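Local coordinates for PRESAN domain-containing protein (Plasmodium falciparum, PDB 7D2W), which is of unknown function but belongs to the PHIST-type family of Plasmodium proteins and probably takes part in protein binding through its four-helix bundle, at residues 69-74 / 154-159; 126-131 / 161-166. One frame throughout, in Å; residues are numbered along the deposited sequence. Where two conformers were deposited one is given.

Interaction 1: 69-74 / 154-159; sequences LNIWNH and SFIRSC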
loop_
_atom_site.group_PDB
_atom_site.type_symbol
_atom_site.label_atom_id
_atom_site.label_comp_id
_atom_site.label_asym_id
_atom_site.label_seq_id
_atom_site.Cartn_x
_atom_site.Cartn_y
_atom_site.Cartn_z
ATOM N N LEU A 69 26.298 -0.278 -0.230
ATOM C CA LEU A 69 25.862 -0.947 -1.454
ATOM C C LEU A 69 25.305 -2.331 -1.156
ATOM O O LEU A 69 24.358 -2.781 -1.808
ATOM C CB LEU A 69 27.019 -1.040 -2.454
ATOM C CG LEU A 69 27.561 0.324 -2.908
ATOM C CD1 LEU A 69 28.894 0.229 -3.643
ATOM C CD2 LEU A 69 26.515 1.021 -3.759
ATOM N N ASN A 70 25.892 -3.018 -0.179
ATOM C CA ASN A 70 25.384 -4.305 0.279
ATOM C C ASN A 70 23.951 -4.172 0.802
ATOM O O ASN A 70 23.085 -4.976 0.454
ATOM C CB ASN A 70 26.316 -4.844 1.370
ATOM C CG ASN A 70 25.985 -6.257 1.793
ATOM O OD1 ASN A 70 25.083 -6.482 2.601
ATOM N ND2 ASN A 70 26.736 -7.223 1.271
ATOM N N ILE A 71 23.711 -3.157 1.626
ATOM C CA ILE A 71 22.357 -2.900 2.125
ATOM C C ILE A 71 21.387 -2.677 0.967
ATOM O O ILE A 71 20.273 -3.218 0.961
ATOM C CB ILE A 71 22.377 -1.696 3.087
ATOM C CG1 ILE A 71 22.982 -2.100 4.433
ATOM C CG2 ILE A 71 20.988 -1.112 3.267
ATOM C CD1 ILE A 71 23.584 -0.937 5.186
ATOM N N TRP A 72 21.790 -1.889 -0.035
ATOM C CA TRP A 72 20.916 -1.652 -1.185
ATOM C C TRP A 72 20.598 -2.944 -1.949
ATOM O O TRP A 72 19.480 -3.116 -2.449
ATOM C CB TRP A 72 21.559 -0.617 -2.110
ATOM C CG TRP A 72 20.652 -0.078 -3.182
ATOM C CD1 TRP A 72 20.775 -0.270 -4.532
ATOM C CD2 TRP A 72 19.490 0.747 -2.999
ATOM N NE1 TRP A 72 19.764 0.386 -5.193
ATOM C CE2 TRP A 72 18.968 1.019 -4.281
ATOM C CE3 TRP A 72 18.849 1.291 -1.878
ATOM C CZ2 TRP A 72 17.830 1.799 -4.477
ATOM C CZ3 TRP A 72 17.712 2.072 -2.076
ATOM C CH2 TRP A 72 17.227 2.327 -3.368
ATOM N N ASN A 73 21.563 -3.859 -2.061
ATOM C CA ASN A 73 21.267 -5.138 -2.699
ATOM C C ASN A 73 20.225 -5.922 -1.905
ATOM O O ASN A 73 19.350 -6.564 -2.490
ATOM C CB ASN A 73 22.547 -5.963 -2.869
ATOM C CG ASN A 73 23.477 -5.372 -3.908
ATOM O OD1 ASN A 73 23.044 -4.618 -4.782
ATOM N ND2 ASN A 73 24.760 -5.715 -3.825
ATOM N N HIS A 74 20.304 -5.891 -0.570
ATOM C CA HIS A 74 19.256 -6.517 0.233
ATOM C C HIS A 74 17.910 -5.816 0.025
ATOM O O HIS A 74 16.859 -6.467 0.015
ATOM C CB HIS A 74 19.632 -6.508 1.719
ATOM C CG HIS A 74 20.757 -7.439 2.074
ATOM N ND1 HIS A 74 20.648 -8.814 2.008
ATOM C CD2 HIS A 74 22.018 -7.179 2.498
ATOM C CE1 HIS A 74 21.798 -9.361 2.371
ATOM N NE2 HIS A 74 22.648 -8.391 2.667
ATOM N N SER A 154 16.223 6.794 6.163
ATOM C CA SER A 154 14.860 7.165 5.806
ATOM C C SER A 154 14.632 7.003 4.311
ATOM O O SER A 154 13.554 6.573 3.887
ATOM C CB SER A 154 14.568 8.607 6.237
ATOM O OG SER A 154 14.808 8.761 7.623
ATOM N N PHE A 155 15.635 7.346 3.497
ATOM C CA PHE A 155 15.484 7.189 2.054
ATOM C C PHE A 155 15.237 5.725 1.690
ATOM O O PHE A 155 14.325 5.409 0.913
ATOM C CB PHE A 155 16.721 7.734 1.338
ATOM C CG PHE A 155 16.829 7.292 -0.090
ATOM C CD1 PHE A 155 16.160 7.977 -1.096
ATOM C CD2 PHE A 155 17.582 6.171 -0.422
ATOM C CE1 PHE A 155 16.251 7.565 -2.413
ATOM C CE2 PHE A 155 17.677 5.745 -1.726
ATOM C CZ PHE A 155 17.006 6.457 -2.736
ATOM N N ILE A 156 16.034 4.810 2.257
ATOM C CA ILE A 156 15.901 3.404 1.880
ATOM C C ILE A 156 14.550 2.861 2.326
ATOM O O ILE A 156 13.857 2.168 1.560
ATOM C CB ILE A 156 17.066 2.568 2.450
ATOM C CG1 ILE A 156 18.403 3.010 1.847
ATOM C CG2 ILE A 156 16.836 1.069 2.163
ATOM C CD1 ILE A 156 19.639 2.387 2.563
ATOM N N ARG A 157 14.141 3.156 3.569
ATOM C CA ARG A 157 12.839 2.687 4.041
ATOM C C ARG A 157 11.714 3.291 3.206
ATOM O O ARG A 157 10.742 2.605 2.870
ATOM C CB ARG A 157 12.654 3.007 5.534
ATOM C CG ARG A 157 11.322 2.488 6.153
ATOM C CD ARG A 157 11.460 1.996 7.616
ATOM N NE ARG A 157 10.338 1.148 8.048
ATOM C CZ ARG A 157 10.257 0.565 9.243
ATOM N NH1 ARG A 157 9.203 -0.205 9.559
ATOM N NH2 ARG A 157 11.238 0.734 10.127
ATOM N N SER A 158 11.849 4.562 2.816
ATOM C CA SER A 158 10.812 5.172 1.983
ATOM C C SER A 158 10.765 4.560 0.586
ATOM O O SER A 158 9.683 4.471 -0.000
ATOM C CB SER A 158 11.006 6.692 1.903
ATOM O OG SER A 158 10.490 7.271 3.092
ATOM N N CYS A 159 11.909 4.126 0.041
ATOM C CA CYS A 159 11.893 3.422 -1.241
ATOM C C CYS A 159 11.137 2.100 -1.146
ATOM O O CYS A 159 10.403 1.726 -2.064
ATOM C CB CYS A 159 13.320 3.169 -1.720
ATOM S SG CYS A 159 14.071 4.644 -2.412
#

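Interaction 2: 126-131 / 161-166; sequences MMVSTL and DEFDKL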
loop_
_atom_site.group_PDB
_atom_site.type_symbol
_atom_site.label_atom_id
_atom_site.label_comp_id
_atom_site.label_asym_id
_atom_site.label_seq_id
_atom_site.Cartn_x
_atom_site.Cartn_y
_atom_site.Cartn_z
ATOM N N MET A 126 7.263 -3.384 -16.456
ATOM C CA MET A 126 7.748 -2.054 -16.829
ATOM C C MET A 126 7.658 -1.064 -15.664
ATOM O O MET A 126 8.572 -0.255 -15.459
ATOM C CB MET A 126 6.967 -1.529 -18.033
ATOM C CG MET A 126 7.586 -0.278 -18.612
ATOM S SD MET A 126 9.191 -0.514 -19.394
ATOM C CE MET A 126 8.988 -2.145 -20.105
ATOM N N MET A 127 6.561 -1.089 -14.903
ATOM C CA MET A 127 6.453 -0.180 -13.762
ATOM C C MET A 127 7.523 -0.489 -12.712
ATOM O O MET A 127 8.201 0.423 -12.221
ATOM C CB MET A 127 5.049 -0.248 -13.144
ATOM C CG MET A 127 3.917 0.339 -14.039
ATOM S SD MET A 127 4.210 2.053 -14.516
ATOM C CE MET A 127 3.997 2.878 -12.920
ATOM N N VAL A 128 7.714 -1.766 -12.368
ATOM C CA VAL A 128 8.666 -2.061 -11.290
ATOM C C VAL A 128 10.102 -1.857 -11.765
ATOM O O VAL A 128 10.947 -1.343 -11.019
ATOM C CB VAL A 128 8.452 -3.468 -10.681
ATOM C CG1 VAL A 128 7.049 -3.601 -10.079
ATOM C CG2 VAL A 128 8.744 -4.588 -11.668
ATOM N N SER A 129 10.406 -2.218 -13.011
ATOM C CA SER A 129 11.786 -2.056 -13.451
ATOM C C SER A 129 12.146 -0.576 -13.560
ATOM O O SER A 129 13.263 -0.180 -13.202
ATOM C CB SER A 129 12.025 -2.796 -14.769
ATOM O OG SER A 129 11.399 -2.094 -15.824
ATOM N N THR A 130 11.208 0.268 -14.003
ATOM C CA THR A 130 11.485 1.699 -14.068
ATOM C C THR A 130 11.627 2.295 -12.672
ATOM O O THR A 130 12.467 3.175 -12.444
ATOM C CB THR A 130 10.385 2.424 -14.845
ATOM O OG1 THR A 130 10.283 1.870 -16.162
ATOM C CG2 THR A 130 10.709 3.898 -14.944
ATOM N N LEU A 131 10.814 1.825 -11.716
ATOM C CA LEU A 131 10.956 2.344 -10.357
ATOM C C LEU A 131 12.303 1.954 -9.767
ATOM O O LEU A 131 12.953 2.765 -9.098
ATOM C CB LEU A 131 9.814 1.860 -9.452
ATOM C CG LEU A 131 9.847 2.373 -8.000
ATOM C CD1 LEU A 131 9.880 3.909 -7.903
ATOM C CD2 LEU A 131 8.659 1.836 -7.198
ATOM N N ASP A 161 8.737 1.444 1.027
ATOM C CA ASP A 161 7.329 1.845 1.125
ATOM C C ASP A 161 6.761 2.203 -0.243
ATOM O O ASP A 161 5.606 1.888 -0.548
ATOM C CB ASP A 161 7.162 3.063 2.039
ATOM C CG ASP A 161 7.546 2.801 3.479
ATOM O OD1 ASP A 161 7.516 1.640 3.926
ATOM O OD2 ASP A 161 7.845 3.795 4.181
ATOM N N GLU A 162 7.547 2.906 -1.057
ATOM C CA GLU A 162 7.091 3.291 -2.392
ATOM C C GLU A 162 6.861 2.069 -3.277
ATOM O O GLU A 162 5.909 2.039 -4.077
ATOM C CB GLU A 162 8.109 4.239 -3.030
ATOM C CG GLU A 162 7.674 4.796 -4.381
ATOM C CD GLU A 162 8.675 5.781 -4.955
ATOM O OE1 GLU A 162 9.829 5.826 -4.459
ATOM O OE2 GLU A 162 8.298 6.513 -5.898
ATOM N N PHE A 163 7.726 1.055 -3.164
ATOM C CA PHE A 163 7.501 -0.197 -3.887
ATOM C C PHE A 163 6.261 -0.922 -3.377
ATOM O O PHE A 163 5.525 -1.537 -4.161
ATOM C CB PHE A 163 8.736 -1.107 -3.775
ATOM C CG PHE A 163 9.463 -1.263 -5.074
ATOM C CD1 PHE A 163 8.971 -2.123 -6.049
ATOM C CD2 PHE A 163 10.608 -0.516 -5.346
ATOM C CE1 PHE A 163 9.619 -2.245 -7.274
ATOM C CE2 PHE A 163 11.270 -0.635 -6.574
ATOM C CZ PHE A 163 10.771 -1.490 -7.537
ATOM N N ASP A 164 6.021 -0.885 -2.063
ATOM C CA ASP A 164 4.807 -1.496 -1.543
ATOM C C ASP A 164 3.568 -0.799 -2.098
ATOM O O ASP A 164 2.567 -1.458 -2.413
ATOM C CB ASP A 164 4.794 -1.453 -0.016
ATOM C CG ASP A 164 5.799 -2.404 0.608
ATOM O OD1 ASP A 164 6.336 -3.301 -0.104
ATOM O OD2 ASP A 164 6.044 -2.250 1.827
ATOM N N LYS A 165 3.618 0.527 -2.226
ATOM C CA LYS A 165 2.475 1.244 -2.790
ATOM C C LYS A 165 2.300 0.916 -4.264
ATOM O O LYS A 165 1.170 0.750 -4.734
ATOM C CB LYS A 165 2.613 2.754 -2.597
ATOM C CG LYS A 165 1.590 3.559 -3.448
ATOM C CD LYS A 165 0.903 4.678 -2.703
ATOM C CE LYS A 165 -0.157 5.373 -3.588
ATOM N NZ LYS A 165 -1.388 4.546 -3.900
ATOM N N LEU A 166 3.402 0.806 -5.013
ATOM C CA LEU A 166 3.273 0.425 -6.417
ATOM C C LEU A 166 2.676 -0.972 -6.544
ATOM O O LEU A 166 1.778 -1.196 -7.361
ATOM C CB LEU A 166 4.633 0.509 -7.129
ATOM C CG LEU A 166 4.652 -0.062 -8.553
ATOM C CD1 LEU A 166 3.702 0.687 -9.449
ATOM C CD2 LEU A 166 6.064 -0.035 -9.137
#

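Interaction 1: 69-74 / 154-159
Trp72 and Ile156 mark the level at which the two helical segments come nearest, their CA atoms 7.8 Å apart, with the axes running nearly parallel at 15° and 11.4 Å from each other. At that spacing large side chains have to fill the gap, and the indole does most of it. With CG of Trp72 anti to the backbone N (chi1 -168°), the six-membered ring is carried across to the 154-159 helix, and its outer rim is what touches. CZ3 of Trp72 lies 3.7 Å from CE2 of Phe155. The two rings are close to parallel, planes at 19°, but with centroids 5.8 Å apart they are slid so far that they barely overlap. Cys159 comes in near the indole plane, its SG 4.0 Å from CH2 of Trp72, a sulfur-aromatic contact at the ring edge. The same sulfur also sits above one face of the Phe155 ring, toward the rim, so it fills the corner between the two aromatics. CG1 of Ile156 meets the indole edge as well, while its terminal CD1 reaches on to CG2 of Ile71 at 3.8 Å, the two isoleucines crossing at about a right angle. The polar end of the indole is taken care of by helix 117-144, where Thr136 OG1 bonds to NE1 and Phe139 stacks on the ring; Phe56 of helix 49-58 touches both isoleucines. Here the buried, largely apolar seam joins helix 65-93 to helix 149-181 inside the four-helix bundle of this PRESAN domain.

Interaction 2: 126-131 / 161-166
Leu131 and Leu166 both turn CG to the far side of CB from their own backbone N (chi1 -179° for Leu131), which sends their branched ends into the space between the helices, where CD2 of Leu131 and CD2 of Leu166 meet at 3.7 Å. Phe163 lies beside them with a chi1 of -111°, well away from a staggered value, and that turn presents one face of its ring to Leu131. This is an antiparallel helix pair of the four-helix bundle, the axes at 168° and 11.0 Å apart. CD2 of Leu131 stands over the Phe163 face, 3.6 Å from the ring centroid and close to the ring normal, a clear CH-pi contact, with CG of the same leucine near CE2 at the rim. Val128 comes to the same ring with its CB 3.8 Å from CE1 of Phe163, and the two side chains cross at about a right angle. CG1 of Val128 touches both CD2 of Leu166 and CE1 of Phe163, so the valine sits against phenyl and leucine alike. Toward the exposed side, the bent chain of Met127 lies against Leu166, CB to CD1 at 4.0 Å. Glu162 is extended, and its carboxylate passes the other methyl of Leu131, with OE2 3.6 Å from CD1; the polar partner of OE1 is Gln135 NE2, further along helix 117-144. Lys75 and Cys79 of helix 65-93 pack on Phe163, bringing a third helix to the ring. One polar atom also comes up to the phenyl: the backbone O of Val128 lies near the ring plane, 3.5 Å from CZ of Phe163.

Overall arrangement
Helix 149-181 is common to both contacts, using 154-159 in interaction 1 and 161-166 in interaction 2. Their centres are about 14 Å apart and nothing else touches between them, so they are successive levels of the bundle: helix 65-93 runs alongside in the first, helix 117-144 in the opposite direction in the second. Gln135, which also serves Glu162, bonds to the backbone O of Cys159 and so ties the two levels. Helix 149-181 also faces the second subunit: Ser158 OG bonds to Arg157 of the neighbouring subunit, and Asp161 forms an intersubunit salt bridge with that same arginine. The helix thus serves bundle core and dimer contact together.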